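Long-range contacts in Myo-inositol dehydrogenase (Corynebacterium glutamicum, PDB 3EUW), which probably catalyses the NAD-dependent oxidation of myo-inositol as a tetrameric oxidoreductase of the Gfo/Idh/MocA family: residues Arg125-Ser130 / Phe303-Glu308; Ala132-Arg137 / Leu250-Ile255; Gly144-Leu149 / Leu241-Ser246; Gln148-Ser153 / Leu224-Asn229; Pro187-Val192 / Val215-Ser220. All blocks are in the same frame, centred on the assembly; numbering follows the deposited sequence.

Contacts 2, 3 and 4 are buried, whereas contacts 1 and 5 are only partly so. Contacts 3, 4 and 5 knit five neighbouring strands of one mixed sheet: contact 3 and contact 4 use opposite edges of strand 146-154, and contact 5 lies next door through strand 212-219. Backbone hydrogen bonds dominate there, unbroken in parallel contact 4 and interrupted by a classic bulge in the antiparallel contacts 3 and 5; partly exposed contact 5 also carries a Glu-Arg salt bridge. Contact 2, by contrast, has no hydrogen bond across it and sets helix 129-139 on the sheet by apolar contacts. Contact 1 lies just before that helix and combines arginine and phenylalanine packing on a proline with a bridging water.

Contact 1 of 5, residues Arg125-Ser130 / Phe303-Glu308; sequences RRFDPS and FSPNFE
Arg126 lies along Pro305, the two side chains sliding past each other in opposite directions. From CB the arginine sets off with CG anti to the carbonyl carbon (chi1 -61°) and then runs extended as far as NE. The touching begins at Arg126 CD, which is 3.6 Å from Pro305 CG; Arg126 NE follows at 3.7 Å from the same Pro305 CG, and this ring carbon lies over one face of the guanidinium. At the tip, Arg126 NH1 donates to a water 3.0 Å away that also bonds Ser304 OG, while NH2 turns to a salt bridge with Asp180. The flat head is thus held by apolar contact on a face and by polar partners at its nitrogens. Phe127 meets the same turn, where a cis peptide bond links Ser304 to Pro305, with its ring edge: Phe127 CZ is 3.5 Å from Ser304 O, which lies in the ring plane, and Phe127 CE2 is 3.7 Å from Pro305 CD. The contact lies where the Rossmann sheet meets helices 169-185 and 283-299: Pro305 pairs through its backbone with Leu121 in the edge strand of that sheet, Phe127 packs on Met120 of the same strand and on helix 283-299, and Arg126 rests against Phe184 of helix 169-185.

Contact 2 of 5, residues Ala132-Arg137 / Leu250-Ile255; sequences AAINAR and LAADNI
Ile134 and Arg137 of helix 129-139 pack on Leu250 and Ala252 of strand 248-252, a buried helix-on-sheet contact at the outermost strand of this chain's mixed sheet. The axes of helix 132-137 and strand 250-252 run almost antiparallel, at 170°, and approach to 8.9 Å. No hydrogen bond crosses between them. Ile134 carries the apolar part with two branches: CG2 slides past Leu250, 4.0 Å from its CB, while the extended CG1 arm brings CD1 to 3.5 Å from Ala252 CB. One turn further along, Arg137 crosses Leu250 at about a right angle. Its CB is 3.9 Å from Leu250 CD1, and the bend at chi3 (64°) turns the head aside, laying one face of the guanidinium on Leu250 CD2, which stands 4.0 Å above the centre of the plane. The two methyls of Leu250 therefore serve both the root and the head of the arginine. The charge itself is answered elsewhere, by a salt bridge from NH2 to Glu142. Ala251 points its side chain away from the helix and meets Ile134 only through its backbone. Residues 250-252 also pair in an antiparallel ladder with a strand of a second subunit, carrying the sheet across that interface. A sheet with helices laid on one face is consistent with the open-faced alpha/beta C-terminal domain of Gfo/Idh/MocA oxidoreductases.

Contact 3 of 5, residues Gly144-Leu149 / Leu241-Ser246; sequences GNLEQL and LEAFGS
Strands 146-149 and 241-245 run antiparallel, but the register slips by one at Glu147 and Gln148, both of which lie opposite Phe244. Phe244 O accepts from two donors, Glu147 N at 2.9 Å and Gln148 N at 3.1 Å, both in its carbonyl plane; Phe244 N returns the pairing to Gln148 O at 2.8 Å. At the start of the first strand, Asn145 and Ser246 grip each other twice. Ser246 N donates to Asn145 O, and Asn145 N donates to Ser246 OG over 3.0 Å with an N-H...O angle of 141°; with OG set between the serine's own backbone N and carbonyl carbon (chi1 55°), the hydroxyl faces that amide.

Within the bulge, Gln148 and Phe244 lie side by side and point the same way, amide and ring planes 54° apart. Glu147 approaches the same ring obliquely, bringing OE1 to 3.6 Å from Phe244 CE2, though its polar partner is His232 of a third subunit. Gln148 likewise bonds Arg154 of that subunit. Leu146, Leu149, Leu241 and Ala243 form a different, apolar surface. Leu149 CD1 touches both Leu241 CD2 (3.9 Å) and Ala243 CB (4.0 Å), and Leu146 CD1 also touches Ala243 CB. Helices 129-139 and 169-185 cover this side, while the Phe244 side meets the third subunit. Two consecutive residues set against one, with the first in a near-helical backbone conformation, make this a classic beta bulge, here placed near the start of strand 146-154.

Contact 4 of 5, residues Gln148-Ser153 / Leu224-Asn229; sequences QLVIIS and LINIVN
Leu149 and Asn226 meet through their peptides, the flat groups that bond across these two strands: Asn226 N donates to Leu149 O at 2.7 Å, Ile151 N to Asn226 O at 2.8 Å and Val228 N to Ile151 O at 2.7 Å. These bonds point nearly along the C=O axis, the last with a C=O...N angle of 166°. The asparagine side chains lie on different faces of the sheet, Asn226 on that of Val150 and Asn229 on that of Ser153. Each residue pairs with its parallel neighbour in unbroken register. Strand 146-154 is thereby joined to strand 224-230 in the middle of the mixed sheet, where parallel pairing is flanked by antiparallel strands. Leu149 and Ile225 lie side by side, Leu149 CB 4.1 Å from Ile225 CG1, and Ile151 with Ile227 extends this row under helix 169-185. On the opposite face Ile152 CG1 runs alongside Val228 CB at 4.1 Å; there Asn226 packs on Ile214 of a third subunit, sheet against sheet. Ser153 OG turns instead to the helix side, where it bonds Asp178 of helix 169-185.

Contact 5 of 5, residues Pro187-Val192 / Val215-Ser220; sequences PNIVEV and VTLRGS
Glu191 and Arg218 lie side by side and point the same way from their antiparallel strands, yet their flat ends do not lie parallel: carboxylate and guanidinium planes are 70° apart. The extended glutamate brings Glu191 OE1 to 3.1 Å from Arg218 NE, a salt bridge, with the arginine chain bent at chi3 (-50°). Val190 meets the aliphatic part of the same arginine obliquely, its CG2 3.8 Å from Arg218 CG. Val190 and Glu191 both face Arg218 because the strand carries a classic beta bulge here. Arg218 O takes a bond from Val190 N, 2.9 Å, and a weak one from Glu191 N, 3.5 Å. Across the sheet, Val192 and Leu217 run alongside each other with Val192 CG2 3.6 Å from Leu217 CD2, while Ile189 comes in at a slant to put CG2 3.9 Å from Leu217 CB. At the exposed end a water bridges Asn188 OD1 and Ser220 OG, next to the backbone bond from Ser220 N to Asn188 O. Strand 189-197 sits between short strand 330-331 and strand 212-219; its Val192 packs on helix 307-326, Leu217 packs on helix 169-185, and Arg218 rests on Thr195 of a third subunit.

Contact 1 of 5, residues Arg125-Ser130 / Phe303-Glu308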
# COMPACT_ATOMS: atom_id res chain seq x y z
N ARG A 125 -5.08 21.43 11.84
CA ARG A 125 -4.95 19.98 11.68
C ARG A 125 -6.16 19.21 12.21
O ARG A 125 -6.45 18.12 11.73
CB ARG A 125 -3.65 19.47 12.31
CG ARG A 125 -2.39 20.04 11.64
CD ARG A 125 -1.12 19.60 12.34
NE ARG A 125 0.04 20.36 11.88
CZ ARG A 125 1.31 20.07 12.17
NH1 ARG A 125 1.61 19.03 12.94
NH2 ARG A 125 2.28 20.84 11.70
N ARG A 126 -6.88 19.77 13.18
CA ARG A 126 -8.07 19.07 13.68
C ARG A 126 -9.11 18.97 12.57
O ARG A 126 -9.96 18.08 12.60
CB ARG A 126 -8.72 19.84 14.84
CG ARG A 126 -7.86 20.04 16.06
CD ARG A 126 -8.75 20.37 17.24
NE ARG A 126 -7.99 20.58 18.47
CZ ARG A 126 -8.53 20.59 19.68
NH1 ARG A 126 -9.84 20.41 19.84
NH2 ARG A 126 -7.75 20.75 20.74
N PHE A 127 -9.02 19.88 11.60
CA PHE A 127 -9.99 19.91 10.51
C PHE A 127 -9.59 19.11 9.29
O PHE A 127 -10.28 19.13 8.27
CB PHE A 127 -10.29 21.37 10.16
CG PHE A 127 -10.85 22.16 11.33
CD1 PHE A 127 -12.22 22.15 11.60
CD2 PHE A 127 -9.99 22.83 12.20
CE1 PHE A 127 -12.72 22.79 12.73
CE2 PHE A 127 -10.49 23.47 13.33
CZ PHE A 127 -11.85 23.46 13.60
N ASP A 128 -8.48 18.40 9.40
CA ASP A 128 -8.03 17.54 8.31
C ASP A 128 -9.01 16.37 8.23
O ASP A 128 -9.27 15.71 9.24
CB ASP A 128 -6.63 17.00 8.58
CG ASP A 128 -6.17 16.05 7.48
OD1 ASP A 128 -6.11 16.50 6.32
OD2 ASP A 128 -5.87 14.88 7.78
N PRO A 129 -9.55 16.08 7.03
CA PRO A 129 -10.50 14.96 6.93
C PRO A 129 -9.99 13.66 7.56
O PRO A 129 -10.69 13.04 8.37
CB PRO A 129 -10.73 14.83 5.41
CG PRO A 129 -10.61 16.25 4.94
CD PRO A 129 -9.42 16.79 5.75
N SER A 130 -8.76 13.25 7.21
CA SER A 130 -8.19 12.02 7.75
C SER A 130 -8.05 12.08 9.27
O SER A 130 -8.59 11.23 9.97
CB SER A 130 -6.81 11.74 7.12
OG SER A 130 -6.91 11.65 5.70
N PHE A 303 -16.54 28.57 20.15
CA PHE A 303 -15.68 27.98 19.13
C PHE A 303 -14.87 26.80 19.64
O PHE A 303 -14.69 26.62 20.85
CB PHE A 303 -14.71 29.03 18.59
CG PHE A 303 -15.37 30.14 17.84
CD1 PHE A 303 -15.96 29.91 16.61
CD2 PHE A 303 -15.39 31.42 18.37
CE1 PHE A 303 -16.56 30.95 15.90
CE2 PHE A 303 -16.00 32.46 17.66
CZ PHE A 303 -16.58 32.22 16.43
N SER A 304 -14.36 26.03 18.69
CA SER A 304 -13.51 24.89 19.00
C SER A 304 -12.61 24.63 17.79
O SER A 304 -13.10 24.42 16.69
CB SER A 304 -14.36 23.64 19.28
OG SER A 304 -13.52 22.54 19.56
N PRO A 305 -11.29 24.69 17.97
CA PRO A 305 -10.54 24.93 19.21
C PRO A 305 -10.84 26.31 19.79
O PRO A 305 -11.07 27.28 19.05
CB PRO A 305 -9.08 24.84 18.75
CG PRO A 305 -9.14 23.94 17.56
CD PRO A 305 -10.37 24.45 16.85
N ASN A 306 -10.83 26.40 21.12
CA ASN A 306 -11.10 27.67 21.80
C ASN A 306 -9.84 28.33 22.36
O ASN A 306 -8.72 27.80 22.24
CB ASN A 306 -12.11 27.47 22.94
CG ASN A 306 -11.60 26.53 24.02
OD1 ASN A 306 -10.44 26.60 24.43
ND2 ASN A 306 -12.48 25.67 24.50
N PHE A 307 -10.04 29.48 22.99
CA PHE A 307 -8.95 30.23 23.59
C PHE A 307 -8.15 29.34 24.54
O PHE A 307 -6.92 29.32 24.50
CB PHE A 307 -9.53 31.42 24.37
CG PHE A 307 -8.49 32.37 24.89
CD1 PHE A 307 -8.05 33.44 24.12
CD2 PHE A 307 -7.97 32.20 26.17
CE1 PHE A 307 -7.10 34.33 24.62
CE2 PHE A 307 -7.01 33.08 26.68
CZ PHE A 307 -6.58 34.15 25.90
N GLU A 308 -8.87 28.60 25.37
CA GLU A 308 -8.25 27.71 26.35
C GLU A 308 -7.34 26.67 25.71
O GLU A 308 -6.31 26.33 26.27
CB GLU A 308 -9.34 27.02 27.18
CG GLU A 308 -8.89 26.58 28.55
CD GLU A 308 -8.28 27.72 29.34
OE1 GLU A 308 -8.89 28.81 29.41
OE2 GLU A 308 -7.18 27.52 29.89
O HOH W 1 -12.13 20.79 17.88

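Contact 2 of 5, residues Ala132-Arg137 / Leu250-Ile255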
# COMPACT_ATOMS: atom_id res chain seq x y z
N ALA A 132 -9.46 14.12 11.37
CA ALA A 132 -10.76 14.34 12.01
C ALA A 132 -11.55 13.04 12.03
O ALA A 132 -12.22 12.72 13.01
CB ALA A 132 -11.53 15.43 11.27
N ALA A 133 -11.47 12.28 10.94
CA ALA A 133 -12.16 11.00 10.85
C ALA A 133 -11.67 10.07 11.97
O ALA A 133 -12.47 9.47 12.70
CB ALA A 133 -11.91 10.36 9.49
N ILE A 134 -10.35 9.96 12.11
CA ILE A 134 -9.76 9.13 13.14
C ILE A 134 -10.24 9.53 14.53
O ILE A 134 -10.55 8.68 15.35
CB ILE A 134 -8.22 9.21 13.10
CG1 ILE A 134 -7.71 8.67 11.77
CG2 ILE A 134 -7.62 8.42 14.28
CD1 ILE A 134 -6.18 8.73 11.63
N ASN A 135 -10.32 10.83 14.79
CA ASN A 135 -10.77 11.31 16.09
C ASN A 135 -12.22 10.90 16.38
O ASN A 135 -12.53 10.39 17.46
CB ASN A 135 -10.62 12.82 16.18
CG ASN A 135 -10.97 13.36 17.55
OD1 ASN A 135 -12.15 13.55 17.86
ND2 ASN A 135 -9.97 13.58 18.39
N ALA A 136 -13.09 11.11 15.40
CA ALA A 136 -14.51 10.78 15.51
C ALA A 136 -14.75 9.27 15.60
O ALA A 136 -15.62 8.81 16.34
CB ALA A 136 -15.27 11.34 14.31
N ARG A 137 -13.98 8.50 14.85
CA ARG A 137 -14.15 7.06 14.86
C ARG A 137 -13.64 6.50 16.18
O ARG A 137 -14.21 5.56 16.72
CB ARG A 137 -13.46 6.43 13.65
CG ARG A 137 -14.09 6.88 12.33
CD ARG A 137 -13.32 6.40 11.11
NE ARG A 137 -13.31 4.94 10.99
CZ ARG A 137 -12.69 4.27 10.02
NH1 ARG A 137 -12.02 4.92 9.08
NH2 ARG A 137 -12.73 2.95 10.00
N LEU A 250 -6.06 2.79 14.21
CA LEU A 250 -6.47 3.64 13.12
C LEU A 250 -5.26 4.51 12.84
O LEU A 250 -4.73 5.15 13.74
CB LEU A 250 -7.66 4.52 13.53
CG LEU A 250 -9.00 3.78 13.62
CD1 LEU A 250 -10.04 4.68 14.23
CD2 LEU A 250 -9.43 3.33 12.22
N ALA A 251 -4.79 4.51 11.60
CA ALA A 251 -3.63 5.31 11.27
C ALA A 251 -3.90 6.05 9.97
O ALA A 251 -4.67 5.58 9.13
CB ALA A 251 -2.39 4.42 11.13
N ALA A 252 -3.28 7.22 9.83
CA ALA A 252 -3.42 8.04 8.64
C ALA A 252 -2.09 8.13 7.92
O ALA A 252 -1.06 8.43 8.53
CB ALA A 252 -3.91 9.45 9.01
N ASP A 253 -2.12 7.85 6.62
CA ASP A 253 -0.92 7.90 5.79
C ASP A 253 -0.73 9.33 5.34
O ASP A 253 -1.57 10.20 5.59
CB ASP A 253 -1.08 7.04 4.53
CG ASP A 253 -1.15 5.55 4.82
OD1 ASP A 253 -0.30 5.04 5.58
OD2 ASP A 253 -2.06 4.88 4.26
N ASN A 254 0.38 9.56 4.64
CA ASN A 254 0.68 10.86 4.09
C ASN A 254 -0.07 10.99 2.78
O ASN A 254 -0.60 10.00 2.27
CB ASN A 254 2.18 11.00 3.86
CG ASN A 254 2.93 11.39 5.12
OD1 ASN A 254 2.59 12.40 5.75
ND2 ASN A 254 3.94 10.61 5.49
N ILE A 255 -0.12 12.20 2.24
CA ILE A 255 -0.82 12.44 0.99
C ILE A 255 0.13 12.87 -0.12
O ILE A 255 1.06 13.64 0.10
CB ILE A 255 -1.92 13.53 1.17
CG1 ILE A 255 -2.92 13.09 2.25
CG2 ILE A 255 -2.64 13.77 -0.15
CD1 ILE A 255 -4.09 14.06 2.46

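Contact 3 of 5, residues Gly144-Leu149 / Leu241-Ser246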
# COMPACT_ATOMS: atom_id res chain seq x y z
N GLY A 144 -12.10 0.61 20.50
CA GLY A 144 -12.08 0.45 21.95
C GLY A 144 -11.49 1.64 22.67
O GLY A 144 -11.53 2.76 22.16
N ASN A 145 -10.94 1.40 23.86
CA ASN A 145 -10.34 2.48 24.63
C ASN A 145 -9.00 2.86 24.01
O ASN A 145 -8.17 1.99 23.72
CB ASN A 145 -10.10 2.03 26.08
CG ASN A 145 -11.26 1.25 26.66
OD1 ASN A 145 -12.40 1.71 26.65
ND2 ASN A 145 -10.98 0.06 27.17
N LEU A 146 -8.79 4.16 23.82
CA LEU A 146 -7.56 4.68 23.26
C LEU A 146 -6.43 4.46 24.28
O LEU A 146 -6.56 4.85 25.45
CB LEU A 146 -7.72 6.17 22.96
CG LEU A 146 -6.51 6.92 22.41
CD1 LEU A 146 -6.09 6.30 21.09
CD2 LEU A 146 -6.86 8.40 22.22
N GLU A 147 -5.35 3.83 23.85
CA GLU A 147 -4.24 3.54 24.74
C GLU A 147 -2.94 4.24 24.36
O GLU A 147 -2.16 4.65 25.22
CB GLU A 147 -4.02 2.03 24.82
CG GLU A 147 -5.25 1.27 25.33
CD GLU A 147 -5.11 -0.24 25.26
OE1 GLU A 147 -4.15 -0.73 24.63
OE2 GLU A 147 -5.98 -0.94 25.82
N GLN A 148 -2.71 4.39 23.06
CA GLN A 148 -1.50 5.04 22.57
C GLN A 148 -1.83 5.91 21.37
O GLN A 148 -2.72 5.57 20.57
CB GLN A 148 -0.46 4.00 22.15
CG GLN A 148 -0.24 2.91 23.15
CD GLN A 148 0.89 1.98 22.75
OE1 GLN A 148 1.05 1.63 21.57
NE2 GLN A 148 1.66 1.54 23.73
N LEU A 149 -1.10 7.01 21.23
CA LEU A 149 -1.29 7.94 20.12
C LEU A 149 0.12 8.29 19.67
O LEU A 149 0.89 8.89 20.41
CB LEU A 149 -2.04 9.18 20.60
CG LEU A 149 -2.49 10.17 19.52
CD1 LEU A 149 -3.46 9.50 18.55
CD2 LEU A 149 -3.17 11.35 20.19
N LEU A 241 -0.13 9.94 11.78
CA LEU A 241 -0.75 9.82 13.08
C LEU A 241 -1.31 8.41 13.22
O LEU A 241 -1.94 7.89 12.30
CB LEU A 241 -1.86 10.85 13.26
CG LEU A 241 -2.54 10.86 14.63
CD1 LEU A 241 -3.13 12.23 14.91
CD2 LEU A 241 -3.61 9.78 14.69
N GLU A 242 -1.09 7.82 14.38
CA GLU A 242 -1.56 6.48 14.66
C GLU A 242 -2.23 6.43 16.03
O GLU A 242 -1.66 6.88 17.02
CB GLU A 242 -0.35 5.53 14.63
CG GLU A 242 -0.66 4.09 14.96
CD GLU A 242 0.61 3.24 15.10
OE1 GLU A 242 1.56 3.43 14.32
OE2 GLU A 242 0.65 2.38 16.00
N ALA A 243 -3.46 5.92 16.07
CA ALA A 243 -4.20 5.76 17.31
C ALA A 243 -4.36 4.26 17.56
O ALA A 243 -4.94 3.54 16.74
CB ALA A 243 -5.56 6.43 17.21
N PHE A 244 -3.83 3.78 18.68
CA PHE A 244 -3.92 2.36 19.00
C PHE A 244 -4.81 2.16 20.22
O PHE A 244 -4.61 2.79 21.26
CB PHE A 244 -2.52 1.80 19.30
CG PHE A 244 -2.53 0.36 19.74
CD1 PHE A 244 -2.62 -0.67 18.80
CD2 PHE A 244 -2.47 0.03 21.09
CE1 PHE A 244 -2.65 -2.01 19.21
CE2 PHE A 244 -2.49 -1.32 21.50
CZ PHE A 244 -2.59 -2.33 20.55
N GLY A 245 -5.79 1.27 20.09
CA GLY A 245 -6.69 1.01 21.19
C GLY A 245 -6.83 -0.46 21.53
O GLY A 245 -6.21 -1.32 20.91
N SER A 246 -7.66 -0.74 22.53
CA SER A 246 -7.88 -2.11 22.98
C SER A 246 -8.47 -3.03 21.91
O SER A 246 -8.32 -4.23 21.99
CB SER A 246 -8.78 -2.12 24.22
OG SER A 246 -10.00 -1.42 23.98

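Contact 4 of 5, residues Gln148-Ser153 / Leu224-Asn229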
# COMPACT_ATOMS: atom_id res chain seq x y z
N GLN A 148 -2.71 4.39 23.06
CA GLN A 148 -1.50 5.04 22.57
C GLN A 148 -1.83 5.91 21.37
O GLN A 148 -2.72 5.57 20.57
CB GLN A 148 -0.46 4.00 22.15
CG GLN A 148 -0.24 2.91 23.15
CD GLN A 148 0.89 1.98 22.75
OE1 GLN A 148 1.05 1.63 21.57
NE2 GLN A 148 1.66 1.54 23.73
N LEU A 149 -1.10 7.01 21.23
CA LEU A 149 -1.29 7.94 20.12
C LEU A 149 0.12 8.29 19.67
O LEU A 149 0.89 8.89 20.41
CB LEU A 149 -2.04 9.18 20.60
CG LEU A 149 -2.49 10.17 19.52
CD1 LEU A 149 -3.46 9.50 18.55
CD2 LEU A 149 -3.17 11.35 20.19
N VAL A 150 0.47 7.88 18.45
CA VAL A 150 1.81 8.13 17.93
C VAL A 150 1.75 9.12 16.79
O VAL A 150 1.07 8.90 15.79
CB VAL A 150 2.45 6.83 17.44
CG1 VAL A 150 3.87 7.09 16.97
CG2 VAL A 150 2.43 5.80 18.57
N ILE A 151 2.45 10.23 16.96
CA ILE A 151 2.45 11.29 15.97
C ILE A 151 3.85 11.54 15.44
O ILE A 151 4.80 11.66 16.20
CB ILE A 151 1.88 12.59 16.58
CG1 ILE A 151 0.49 12.29 17.16
CG2 ILE A 151 1.80 13.69 15.53
CD1 ILE A 151 -0.18 13.46 17.90
N ILE A 152 3.97 11.59 14.12
CA ILE A 152 5.26 11.83 13.50
C ILE A 152 5.13 12.98 12.52
O ILE A 152 4.50 12.86 11.46
CB ILE A 152 5.77 10.59 12.76
CG1 ILE A 152 5.95 9.44 13.75
CG2 ILE A 152 7.09 10.91 12.04
CD1 ILE A 152 6.41 8.12 13.14
N SER A 153 5.73 14.10 12.91
CA SER A 153 5.74 15.30 12.11
C SER A 153 7.17 15.71 11.80
O SER A 153 8.00 15.88 12.71
CB SER A 153 5.03 16.42 12.86
OG SER A 153 3.69 16.08 13.17
N LEU A 224 -0.77 6.96 26.59
CA LEU A 224 0.57 7.43 26.28
C LEU A 224 0.55 8.07 24.91
O LEU A 224 0.22 7.41 23.91
CB LEU A 224 1.59 6.28 26.31
CG LEU A 224 1.83 5.67 27.70
CD1 LEU A 224 2.83 4.52 27.59
CD2 LEU A 224 2.33 6.75 28.68
N ILE A 225 0.88 9.36 24.85
CA ILE A 225 0.92 10.06 23.59
C ILE A 225 2.40 10.27 23.27
O ILE A 225 3.14 10.87 24.05
CB ILE A 225 0.22 11.43 23.67
CG1 ILE A 225 -1.27 11.26 24.02
CG2 ILE A 225 0.34 12.14 22.34
CD1 ILE A 225 -1.54 11.02 25.47
N ASN A 226 2.83 9.76 22.12
CA ASN A 226 4.24 9.85 21.72
C ASN A 226 4.39 10.67 20.44
O ASN A 226 3.86 10.32 19.38
CB ASN A 226 4.78 8.43 21.56
CG ASN A 226 6.27 8.40 21.28
OD1 ASN A 226 7.07 8.90 22.06
ND2 ASN A 226 6.63 7.79 20.17
N ILE A 227 5.11 11.78 20.54
CA ILE A 227 5.31 12.68 19.42
C ILE A 227 6.76 12.72 18.95
O ILE A 227 7.68 12.92 19.76
CB ILE A 227 4.88 14.12 19.79
CG1 ILE A 227 3.41 14.11 20.24
CG2 ILE A 227 5.06 15.05 18.61
CD1 ILE A 227 2.94 15.44 20.82
N VAL A 228 6.95 12.54 17.64
CA VAL A 228 8.26 12.58 17.02
C VAL A 228 8.35 13.74 16.01
O VAL A 228 7.54 13.84 15.08
CB VAL A 228 8.58 11.25 16.28
CG1 VAL A 228 9.97 11.33 15.63
CG2 VAL A 228 8.53 10.06 17.27
N ASN A 229 9.32 14.62 16.21
CA ASN A 229 9.51 15.77 15.33
C ASN A 229 10.93 15.83 14.76
O ASN A 229 11.89 15.35 15.39
CB ASN A 229 9.29 17.09 16.09
CG ASN A 229 7.84 17.39 16.38
OD1 ASN A 229 6.90 16.80 15.82
ND2 ASN A 229 7.64 18.36 17.27

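Contact 5 of 5, residues Pro187-Val192 / Val215-Ser220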
# COMPACT_ATOMS: atom_id res chain seq x y z
N PRO A 187 -7.86 15.13 26.12
CA PRO A 187 -7.92 16.46 26.71
C PRO A 187 -7.14 16.63 28.00
O PRO A 187 -6.50 17.66 28.22
CB PRO A 187 -9.42 16.67 26.95
CG PRO A 187 -10.07 15.78 25.95
CD PRO A 187 -9.21 14.56 25.97
N ASN A 188 -7.18 15.61 28.84
CA ASN A 188 -6.52 15.66 30.14
C ASN A 188 -5.13 15.04 30.20
O ASN A 188 -4.97 13.83 30.39
CB ASN A 188 -7.44 15.00 31.16
CG ASN A 188 -8.86 15.52 31.07
OD1 ASN A 188 -9.82 14.80 31.35
ND2 ASN A 188 -9.00 16.79 30.67
N ILE A 189 -4.11 15.89 30.07
CA ILE A 189 -2.72 15.45 30.14
C ILE A 189 -2.21 15.78 31.54
O ILE A 189 -2.43 16.88 32.04
CB ILE A 189 -1.86 16.19 29.10
CG1 ILE A 189 -2.44 15.98 27.69
CG2 ILE A 189 -0.42 15.71 29.19
CD1 ILE A 189 -2.49 14.55 27.21
N VAL A 190 -1.54 14.83 32.18
CA VAL A 190 -1.03 15.08 33.52
C VAL A 190 0.48 15.21 33.61
O VAL A 190 0.98 15.99 34.42
CB VAL A 190 -1.51 13.98 34.50
CG1 VAL A 190 -3.02 14.01 34.61
CG2 VAL A 190 -1.06 12.61 34.04
N GLU A 191 1.22 14.48 32.77
CA GLU A 191 2.68 14.54 32.79
C GLU A 191 3.29 14.78 31.41
O GLU A 191 2.71 14.39 30.39
CB GLU A 191 3.28 13.26 33.38
CG GLU A 191 2.78 12.92 34.79
CD GLU A 191 3.56 11.79 35.45
OE1 GLU A 191 4.02 10.88 34.73
OE2 GLU A 191 3.70 11.81 36.69
N VAL A 192 4.46 15.40 31.40
CA VAL A 192 5.14 15.70 30.16
C VAL A 192 6.62 15.34 30.19
O VAL A 192 7.34 15.72 31.11
CB VAL A 192 5.02 17.20 29.83
CG1 VAL A 192 5.85 17.54 28.61
CG2 VAL A 192 3.55 17.54 29.57
N VAL A 215 8.64 13.49 22.23
CA VAL A 215 7.84 13.83 23.40
C VAL A 215 6.92 12.67 23.79
O VAL A 215 6.38 11.98 22.93
CB VAL A 215 6.96 15.07 23.13
CG1 VAL A 215 5.99 15.29 24.28
CG2 VAL A 215 7.84 16.31 22.92
N THR A 216 6.78 12.45 25.09
CA THR A 216 5.88 11.41 25.58
C THR A 216 5.00 12.02 26.69
O THR A 216 5.50 12.45 27.72
CB THR A 216 6.66 10.19 26.12
OG1 THR A 216 7.43 9.61 25.07
CG2 THR A 216 5.71 9.14 26.62
N LEU A 217 3.70 12.07 26.44
CA LEU A 217 2.75 12.64 27.40
C LEU A 217 1.94 11.53 28.08
O LEU A 217 1.61 10.52 27.44
CB LEU A 217 1.76 13.58 26.70
CG LEU A 217 2.28 14.65 25.74
CD1 LEU A 217 1.10 15.25 24.98
CD2 LEU A 217 3.04 15.72 26.50
N ARG A 218 1.63 11.72 29.36
CA ARG A 218 0.81 10.74 30.07
C ARG A 218 -0.59 11.34 30.24
O ARG A 218 -0.74 12.45 30.74
CB ARG A 218 1.39 10.42 31.45
CG ARG A 218 0.46 9.56 32.32
CD ARG A 218 1.13 9.14 33.63
NE ARG A 218 2.45 8.59 33.37
CZ ARG A 218 2.83 7.37 33.69
NH1 ARG A 218 1.98 6.55 34.30
NH2 ARG A 218 4.07 6.97 33.40
N GLY A 219 -1.60 10.59 29.81
CA GLY A 219 -2.98 11.03 29.94
C GLY A 219 -3.53 10.60 31.29
O GLY A 219 -3.01 9.67 31.90
N SER A 220 -4.59 11.26 31.74
CA SER A 220 -5.20 10.97 33.04
C SER A 220 -5.62 9.52 33.27
O SER A 220 -5.76 9.09 34.42
CB SER A 220 -6.41 11.89 33.25
OG SER A 220 -7.34 11.74 32.20
O HOH W 2 -10.17 12.14 32.87
O HOH W 3 4.95 10.20 32.59